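Local coordinates for hemolysin BL lytic component L1 (Bacillus cereus, PDB 7NMQ), which acts as one lytic component of the enterotoxin haemolysin BL, an alpha-helical pore-forming toxin, and so probably helps to breach host-cell membranes, at residues G1-G6 with P337-A342; E8-A13 with N312-N317; Q90-Y95 with A342-W347. One frame throughout, in Å; residues are numbered along the deposited sequence. Where two conformers were deposited one is given.

Contact 1: G1-G6 with P337-A342; sequences GNYALG and PDDLKA
In the elongated helical bundle of this ClyA-like toxin component, the irregular N-terminal peptide G1-G6 lies against helix 330-357, and D339 is the helical residue that receives most of it. The carboxylate of D339 reaches across to the peptide and meets its backbone rather than another charged side chain. OD1 accepts a weak hydrogen bond from the backbone N of N2, 3.3 Å long and bent to 123° at the hydrogen. The same OD1 of D339 faces the backbone O of Y3 at 3.3 Å, an approach of two acceptors. OD2 lies 3.2 Å from the backbone N of Y3 and also sits at the edge of the Y3 ring, near the ring plane and 3.6 Å from CD2; ring and carboxylate planes stand 85° apart. With CG anti to its carbonyl carbon (chi1 -60°), Y3 carries the ring away from helix 330-357, and its OH is hydrogen-bonded to N324.

Two residues further along, at L5, a water takes over the bridging. It accepts from the backbone N of L5 at 3.0 Å and lies 2.8 Å from the backbone O of D339, to which it can donate; its link to the O of Y3 is weak and may not form at the same time. Beside it CD1 of L5 touches CD2 of L340 at 3.7 Å, the two side chains meeting at a slant. Y95 and L98 of helix 45-103 pack on L340 as well.

The buried carboxylate of D339 is thus gripped loosely by this peptide: its one clear bond is weak, and the carbonyl of Y3 probably works against it, while the water joins the two backbones.

Contact 2: E8-A13 with N312-N317; sequences EGLKKA and NTMGAN
The polar side of this contact belongs to E8, whose carboxylate reaches over helix 275-325 toward N317. OE1 of E8 is modelled 2.5 Å from ND2 of N317, too short to be taken at face value; the two side chains arrive from opposite directions, with carboxylate and amide planes 44° apart. A bend at chi2 (-100°) brings the carboxylate round to T313 and N317. OE1 of E8 also meets carbon: CG2 of T313 is 3.4 Å away and CA of M314 3.5 Å. With CG2 anti to the backbone N, T313 turns this methyl to OE1, while its hydroxyl is hydrogen-bonded to the backbone O of K309.

Both segments belong to the long-helix bundle of the ClyA-like fold. E8 is in the loop leading into helix 10-33, G9 occupies the N-cap position of that helix, and the N of G9 is hydrogen-bonded to Q310 on the partner helix.

Apolar contact centres on the methyl of M314. In one of its two modelled conformers, CE of M314 sits 4.1 Å from CD1 of L10, the side chains crossing at about a right angle, and equally 4.1 Å from CG of E8. W347 of helix 330-357 packs against both L10 and M314.

Contact 3: Q90-Y95 with A342-W347; sequences QFQNYY and AAKESW
Q92 and K344 join their helices through two hydrogen bonds that use both ends of the Q92 amide. In one of the two modelled conformers of K344, its NZ donates to OE1 of Q92 at 3.0 Å, almost straight off the end of the carbonyl (165° at the oxygen). NE2 of Q92 donates to the backbone O of K344, also at 3.0 Å, and that acceptor lies in the amide plane; D88, one turn earlier, takes a bond from the same nitrogen. These partners probably hold the amide in its rotation; the two bonds from NE2 alone distinguish its nitrogen from its oxygen. The segments, of helices 45-103 and 330-357, run roughly antiparallel at 146° in the helical bundle, their axes 9.9 Å apart at closest approach.

In that same conformer the aliphatic chain of K344 passes over one face of the Y95 ring. CD stands above the ring centre in a CH-pi contact, 3.5 Å from the centroid, while CE of K344 comes within 3.3 Å of CD2 of Y95. A bend at chi4 turns NZ to Q92, leaving at most a weak cation-pi attraction to Y95.

Farther inward, CD1 of W347 lies over one face of the F91 ring, offset toward its rim, 4.2 Å from CG of F91; the planes are 28° apart and the rings barely overlap. NE1 of W347 is hydrogen-bonded to the O of L5. At the tip of F91, CZ meets CB of A343 at 3.6 Å.

Overall arrangement
Contacts 1 and 3 both use helix 330-357 and share A342: the N-terminal peptide lies against one part of it and helix 45-103 packs on the next. Contact 2 joins the start of helix 10-33 to helix 275-325. W347 ties the three together, with NE1 directed to the O of L5 and its ring against M314 and L10. Contact 1 buries D339, Y3 and the leucines but has exposed residues, G1 and N2, at its edge; it pairs a carboxylate and a water with peptide backbone. Contacts 2 and 3 are partly buried: each has polar groups beside apolar packing, but contact 2 sets a glutamate near an asparagine, whereas contact 3 has clear lysine–glutamine bonds and aromatic rings.

Contact 1: G1-G6 with P337-A342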
loop_
_atom_site.group_PDB
_atom_site.type_symbol
_atom_site.label_atom_id
_atom_site.label_comp_id
_atom_site.label_asym_id
_atom_site.label_seq_id
_atom_site.Cartn_x
_atom_site.Cartn_y
_atom_site.Cartn_z
ATOM N N GLY A 1 30.337 -4.349 12.708
ATOM C CA GLY A 1 31.334 -5.150 11.926
ATOM C C GLY A 1 32.271 -4.270 11.114
ATOM O O GLY A 1 32.144 -3.047 11.188
ATOM N N ASN A 2 33.163 -4.851 10.315
ATOM C CA ASN A 2 33.994 -4.033 9.400
ATOM C C ASN A 2 33.243 -3.691 8.111
ATOM O O ASN A 2 33.606 -2.699 7.507
ATOM C CB ASN A 2 35.298 -4.737 9.058
ATOM C CG ASN A 2 36.274 -4.751 10.213
ATOM O OD1 ASN A 2 36.258 -3.881 11.084
ATOM N ND2 ASN A 2 37.114 -5.758 10.214
ATOM N N TYR A 3 32.301 -4.523 7.669
ATOM C CA TYR A 3 31.521 -4.359 6.405
ATOM C C TYR A 3 30.061 -4.687 6.673
ATOM O O TYR A 3 29.761 -5.714 7.231
ATOM C CB TYR A 3 32.113 -5.239 5.305
ATOM C CG TYR A 3 33.550 -4.849 5.034
ATOM C CD1 TYR A 3 33.840 -3.710 4.305
ATOM C CD2 TYR A 3 34.624 -5.536 5.595
ATOM C CE1 TYR A 3 35.144 -3.294 4.099
ATOM C CE2 TYR A 3 35.942 -5.153 5.381
ATOM C CZ TYR A 3 36.200 -4.015 4.636
ATOM O OH TYR A 3 37.491 -3.597 4.495
ATOM N N ALA A 4 29.192 -3.810 6.239
ATOM C CA ALA A 4 27.730 -3.987 6.427
ATOM C C ALA A 4 27.118 -4.619 5.177
ATOM O O ALA A 4 26.892 -3.893 4.202
ATOM C CB ALA A 4 27.063 -2.678 6.776
ATOM N N LEU A 5 26.842 -5.928 5.213
ATOM C CA LEU A 5 26.413 -6.661 4.004
ATOM C C LEU A 5 24.946 -7.091 4.117
ATOM O O LEU A 5 24.481 -7.784 3.205
ATOM C CB LEU A 5 27.331 -7.875 3.785
ATOM C CG LEU A 5 28.824 -7.542 3.749
ATOM C CD1 LEU A 5 29.637 -8.799 3.586
ATOM C CD2 LEU A 5 29.116 -6.529 2.629
ATOM N N GLY A 6 24.248 -6.635 5.153
ATOM C CA GLY A 6 22.864 -7.029 5.394
ATOM C C GLY A 6 21.872 -6.124 4.687
ATOM O O GLY A 6 22.226 -5.209 3.948
ATOM N N PRO A 337 34.502 -13.262 7.290
ATOM C CA PRO A 337 33.369 -14.157 7.537
ATOM C C PRO A 337 32.439 -13.664 8.659
ATOM O O PRO A 337 31.319 -14.108 8.687
ATOM C CB PRO A 337 34.011 -15.516 7.803
ATOM C CG PRO A 337 35.288 -15.437 7.014
ATOM C CD PRO A 337 35.758 -14.013 7.254
ATOM N N ASP A 338 32.904 -12.840 9.615
ATOM C CA ASP A 338 31.983 -12.270 10.634
ATOM C C ASP A 338 30.874 -11.474 9.925
ATOM O O ASP A 338 29.700 -11.598 10.291
ATOM C CB ASP A 338 32.693 -11.356 11.636
ATOM C CG ASP A 338 33.671 -12.037 12.574
ATOM O OD1 ASP A 338 33.458 -13.220 12.882
ATOM O OD2 ASP A 338 34.635 -11.333 13.005
ATOM N N ASP A 339 31.245 -10.685 8.932
ATOM C CA ASP A 339 30.296 -9.830 8.191
ATOM C C ASP A 339 29.435 -10.713 7.293
ATOM O O ASP A 339 28.223 -10.444 7.171
ATOM C CB ASP A 339 31.079 -8.766 7.428
ATOM C CG ASP A 339 31.919 -7.896 8.362
ATOM O OD1 ASP A 339 31.401 -7.516 9.451
ATOM O OD2 ASP A 339 33.111 -7.647 8.035
ATOM N N LEU A 340 30.009 -11.753 6.708
ATOM C CA LEU A 340 29.215 -12.678 5.875
ATOM C C LEU A 340 28.164 -13.372 6.742
ATOM O O LEU A 340 27.037 -13.544 6.260
ATOM C CB LEU A 340 30.089 -13.687 5.145
ATOM C CG LEU A 340 31.121 -13.086 4.192
ATOM C CD1 LEU A 340 32.081 -14.159 3.709
ATOM C CD2 LEU A 340 30.476 -12.394 3.009
ATOM N N LYS A 341 28.575 -13.843 7.914
ATOM C CA LYS A 341 27.671 -14.651 8.763
ATOM C C LYS A 341 26.533 -13.757 9.278
ATOM O O LYS A 341 25.340 -14.204 9.285
ATOM C CB LYS A 341 28.426 -15.248 9.942
ATOM C CG LYS A 341 27.549 -16.058 10.890
ATOM C CD LYS A 341 28.328 -16.920 11.815
ATOM C CE LYS A 341 27.476 -17.548 12.896
ATOM N NZ LYS A 341 28.230 -17.745 14.154
ATOM N N ALA A 342 26.845 -12.532 9.666
ATOM C CA ALA A 342 25.829 -11.583 10.157
ATOM C C ALA A 342 24.821 -11.338 9.034
ATOM O O ALA A 342 23.588 -11.311 9.311
ATOM C CB ALA A 342 26.423 -10.296 10.674
HETATM O O HOH W 1 27.175 -7.876 7.461
#

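Contact 2: E8-A13 with N312-N317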
loop_
_atom_site.group_PDB
_atom_site.type_symbol
_atom_site.label_atom_id
_atom_site.label_comp_id
_atom_site.label_asym_id
_atom_site.label_seq_id
_atom_site.Cartn_x
_atom_site.Cartn_y
_atom_site.Cartn_z
ATOM N N GLU A 8 20.017 -3.731 5.512
ATOM C CA GLU A 8 19.919 -2.303 5.879
ATOM C C GLU A 8 18.459 -2.050 6.323
ATOM O O GLU A 8 17.942 -2.847 7.119
ATOM C CB GLU A 8 20.407 -1.449 4.701
ATOM C CG GLU A 8 21.727 -1.904 4.140
ATOM C CD GLU A 8 22.951 -1.134 4.563
ATOM O OE1 GLU A 8 23.740 -0.876 3.658
ATOM O OE2 GLU A 8 23.114 -0.814 5.775
ATOM N N GLY A 9 17.808 -0.976 5.878
ATOM C CA GLY A 9 16.435 -0.622 6.273
ATOM C C GLY A 9 15.378 -1.300 5.421
ATOM O O GLY A 9 14.232 -0.796 5.436
ATOM N N LEU A 10 15.686 -2.396 4.714
ATOM C CA LEU A 10 14.628 -3.008 3.868
ATOM C C LEU A 10 13.441 -3.480 4.704
ATOM O O LEU A 10 12.298 -3.399 4.166
ATOM C CB LEU A 10 15.170 -4.119 2.994
ATOM C CG LEU A 10 16.054 -3.648 1.858
ATOM C CD1 LEU A 10 16.695 -4.861 1.189
ATOM C CD2 LEU A 10 15.278 -2.825 0.844
ATOM N N LYS A 11 13.621 -3.929 5.919
ATOM C CA LYS A 11 12.513 -4.505 6.708
ATOM C C LYS A 11 11.425 -3.442 6.922
ATOM O O LYS A 11 10.254 -3.712 6.646
ATOM C CB LYS A 11 13.048 -5.052 8.021
ATOM C CG LYS A 11 12.283 -6.218 8.593
ATOM C CD LYS A 11 13.021 -6.918 9.722
ATOM C CE LYS A 11 12.201 -8.057 10.296
ATOM N NZ LYS A 11 12.750 -8.525 11.585
ATOM N N LYS A 12 11.825 -2.264 7.361
ATOM C CA LYS A 12 10.893 -1.171 7.690
ATOM C C LYS A 12 10.188 -0.720 6.395
ATOM O O LYS A 12 8.981 -0.512 6.411
ATOM C CB LYS A 12 11.643 -0.077 8.451
ATOM C CG LYS A 12 12.027 -0.480 9.872
ATOM C CD LYS A 12 12.310 0.666 10.846
ATOM C CE LYS A 12 11.073 1.453 11.231
ATOM N NZ LYS A 12 11.391 2.648 12.051
ATOM N N ALA A 13 10.921 -0.575 5.303
ATOM C CA ALA A 13 10.365 -0.113 4.016
ATOM C C ALA A 13 9.372 -1.161 3.522
ATOM O O ALA A 13 8.334 -0.774 2.946
ATOM C CB ALA A 13 11.481 0.105 3.032
ATOM N N ASN A 312 20.951 1.294 -2.862
ATOM C CA ASN A 312 22.128 2.131 -3.186
ATOM C C ASN A 312 23.143 2.126 -2.034
ATOM O O ASN A 312 24.341 1.999 -2.301
ATOM C CB ASN A 312 21.701 3.533 -3.560
ATOM C CG ASN A 312 20.952 3.545 -4.872
ATOM O OD1 ASN A 312 21.044 2.624 -5.676
ATOM N ND2 ASN A 312 20.251 4.627 -5.105
ATOM N N THR A 313 22.692 2.240 -0.800
ATOM C CA THR A 313 23.574 2.202 0.385
ATOM C C THR A 313 24.262 0.844 0.445
ATOM O O THR A 313 25.507 0.782 0.707
ATOM C CB THR A 313 22.812 2.512 1.663
ATOM O OG1 THR A 313 22.306 3.847 1.489
ATOM C CG2 THR A 313 23.688 2.433 2.885
ATOM N N MET A 314 23.513 -0.212 0.193
ATOM C CA MET A 314 24.064 -1.574 0.264
ATOM C C MET A 314 25.126 -1.721 -0.839
ATOM O O MET A 314 26.165 -2.334 -0.580
ATOM C CB MET A 314 22.932 -2.586 0.091
ATOM C CG MET A 314 23.339 -3.996 0.324
ATOM S SD MET A 314 21.973 -5.059 -0.079
ATOM C CE MET A 314 20.792 -4.513 1.164
ATOM N N GLY A 315 24.868 -1.239 -2.055
ATOM C CA GLY A 315 25.853 -1.293 -3.152
ATOM C C GLY A 315 27.123 -0.574 -2.733
ATOM O O GLY A 315 28.211 -1.104 -2.985
ATOM N N ALA A 316 27.022 0.571 -2.070
ATOM C CA ALA A 316 28.218 1.299 -1.566
ATOM C C ALA A 316 28.976 0.477 -0.526
ATOM O O ALA A 316 30.207 0.432 -0.567
ATOM C CB ALA A 316 27.842 2.621 -0.983
ATOM N N ASN A 317 28.269 -0.184 0.360
ATOM C CA ASN A 317 28.892 -0.988 1.431
ATOM C C ASN A 317 29.633 -2.182 0.807
ATOM O O ASN A 317 30.770 -2.484 1.174
ATOM C CB ASN A 317 27.837 -1.436 2.434
ATOM C CG ASN A 317 27.329 -0.313 3.309
ATOM O OD1 ASN A 317 28.007 0.683 3.513
ATOM N ND2 ASN A 317 26.166 -0.484 3.894
#

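Contact 3: Q90-Y95 with A342-W347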
loop_
_atom_site.group_PDB
_atom_site.type_symbol
_atom_site.label_atom_id
_atom_site.label_comp_id
_atom_site.label_asym_id
_atom_site.label_seq_id
_atom_site.Cartn_x
_atom_site.Cartn_y
_atom_site.Cartn_z
ATOM N N GLN A 90 20.237 -15.680 -3.633
ATOM C CA GLN A 90 21.592 -15.590 -4.218
ATOM C C GLN A 90 22.619 -15.552 -3.080
ATOM O O GLN A 90 23.619 -16.265 -3.171
ATOM C CB GLN A 90 21.713 -14.354 -5.100
ATOM C CG GLN A 90 23.021 -14.343 -5.863
ATOM C CD GLN A 90 23.177 -13.197 -6.818
ATOM O OE1 GLN A 90 22.324 -12.360 -6.958
ATOM N NE2 GLN A 90 24.260 -13.184 -7.547
ATOM N N PHE A 91 22.429 -14.722 -2.088
ATOM C CA PHE A 91 23.384 -14.559 -0.959
ATOM C C PHE A 91 23.564 -15.916 -0.267
ATOM O O PHE A 91 24.702 -16.361 -0.031
ATOM C CB PHE A 91 22.902 -13.494 0.018
ATOM C CG PHE A 91 23.940 -13.168 1.042
ATOM C CD1 PHE A 91 24.098 -13.941 2.160
ATOM C CD2 PHE A 91 24.919 -12.231 0.752
ATOM C CE1 PHE A 91 25.126 -13.679 3.051
ATOM C CE2 PHE A 91 25.929 -11.948 1.645
ATOM C CZ PHE A 91 26.039 -12.683 2.792
ATOM N N GLN A 92 22.445 -16.617 -0.005
ATOM C CA GLN A 92 22.529 -17.902 0.729
ATOM C C GLN A 92 23.321 -18.889 -0.113
ATOM O O GLN A 92 24.066 -19.707 0.447
ATOM C CB GLN A 92 21.167 -18.494 1.042
ATOM C CG GLN A 92 20.302 -17.621 1.937
ATOM C CD GLN A 92 20.881 -17.407 3.310
ATOM O OE1 GLN A 92 21.589 -18.278 3.834
ATOM N NE2 GLN A 92 20.543 -16.273 3.909
ATOM N N ASN A 93 23.102 -18.874 -1.420
ATOM C CA ASN A 93 23.762 -19.824 -2.323
ATOM C C ASN A 93 25.252 -19.464 -2.538
ATOM O O ASN A 93 26.019 -20.382 -2.866
ATOM C CB ASN A 93 23.016 -19.901 -3.639
ATOM C CG ASN A 93 23.534 -21.076 -4.423
ATOM O OD1 ASN A 93 23.671 -22.185 -3.889
ATOM N ND2 ASN A 93 23.861 -20.827 -5.658
ATOM N N TYR A 94 25.628 -18.202 -2.420
ATOM C CA TYR A 94 27.039 -17.765 -2.589
ATOM C C TYR A 94 27.779 -17.983 -1.262
ATOM O O TYR A 94 29.015 -18.036 -1.300
ATOM C CB TYR A 94 27.152 -16.304 -3.038
ATOM C CG TYR A 94 27.104 -16.036 -4.519
ATOM C CD1 TYR A 94 26.044 -16.439 -5.304
ATOM C CD2 TYR A 94 28.158 -15.443 -5.183
ATOM C CE1 TYR A 94 25.983 -16.213 -6.669
ATOM C CE2 TYR A 94 28.117 -15.213 -6.547
ATOM C CZ TYR A 94 27.037 -15.588 -7.307
ATOM O OH TYR A 94 27.039 -15.348 -8.659
ATOM N N TYR A 95 27.100 -18.053 -0.140
ATOM C CA TYR A 95 27.728 -17.915 1.194
ATOM C C TYR A 95 28.867 -18.916 1.343
ATOM O O TYR A 95 29.988 -18.538 1.766
ATOM C CB TYR A 95 26.673 -18.134 2.285
ATOM C CG TYR A 95 27.249 -18.110 3.681
ATOM C CD1 TYR A 95 27.568 -16.920 4.319
ATOM C CD2 TYR A 95 27.566 -19.282 4.341
ATOM C CE1 TYR A 95 28.063 -16.906 5.618
ATOM C CE2 TYR A 95 28.057 -19.279 5.639
ATOM C CZ TYR A 95 28.338 -18.092 6.275
ATOM O OH TYR A 95 28.863 -18.155 7.541
ATOM N N ALA A 342 26.845 -12.532 9.666
ATOM C CA ALA A 342 25.829 -11.583 10.157
ATOM C C ALA A 342 24.821 -11.338 9.034
ATOM O O ALA A 342 23.588 -11.311 9.311
ATOM C CB ALA A 342 26.423 -10.296 10.674
ATOM N N ALA A 343 25.298 -11.122 7.822
ATOM C CA ALA A 343 24.410 -10.864 6.675
ATOM C C ALA A 343 23.570 -12.097 6.346
ATOM O O ALA A 343 22.388 -11.948 5.984
ATOM C CB ALA A 343 25.244 -10.413 5.516
ATOM N N LYS A 344 24.159 -13.282 6.446
ATOM C CA LYS A 344 23.441 -14.547 6.170
ATOM C C LYS A 344 22.189 -14.558 7.042
ATOM O O LYS A 344 21.084 -14.804 6.523
ATOM C CB LYS A 344 24.365 -15.728 6.456
ATOM C CG LYS A 344 23.836 -17.078 6.013
ATOM C CD LYS A 344 24.678 -18.188 6.592
ATOM C CE LYS A 344 24.577 -19.474 5.807
ATOM N NZ LYS A 344 23.193 -19.986 5.782
ATOM N N GLU A 345 22.379 -14.291 8.332
ATOM C CA GLU A 345 21.274 -14.363 9.306
ATOM C C GLU A 345 20.235 -13.284 8.993
ATOM O O GLU A 345 19.035 -13.584 9.023
ATOM C CB GLU A 345 21.846 -14.305 10.716
ATOM C CG GLU A 345 22.631 -15.573 11.029
ATOM C CD GLU A 345 23.331 -15.677 12.379
ATOM O OE1 GLU A 345 22.919 -14.954 13.315
ATOM O OE2 GLU A 345 24.282 -16.511 12.508
ATOM N N SER A 346 20.658 -12.043 8.741
ATOM C CA SER A 346 19.693 -10.924 8.532
ATOM C C SER A 346 18.927 -11.128 7.209
ATOM O O SER A 346 17.684 -10.969 7.169
ATOM C CB SER A 346 20.364 -9.573 8.628
ATOM O OG SER A 346 21.538 -9.494 7.830
ATOM N N TRP A 347 19.599 -11.567 6.157
ATOM C CA TRP A 347 18.937 -11.883 4.873
ATOM C C TRP A 347 17.942 -13.032 5.056
ATOM O O TRP A 347 16.803 -12.912 4.555
ATOM C CB TRP A 347 19.941 -12.164 3.765
ATOM C CG TRP A 347 20.507 -10.915 3.176
ATOM C CD1 TRP A 347 21.770 -10.405 3.330
ATOM C CD2 TRP A 347 19.781 -9.958 2.385
ATOM N NE1 TRP A 347 21.881 -9.223 2.661
ATOM C CE2 TRP A 347 20.676 -8.917 2.088
ATOM C CE3 TRP A 347 18.474 -9.929 1.887
ATOM C CZ2 TRP A 347 20.324 -7.846 1.300
ATOM C CZ3 TRP A 347 18.127 -8.843 1.127
ATOM C CH2 TRP A 347 19.036 -7.817 0.837
#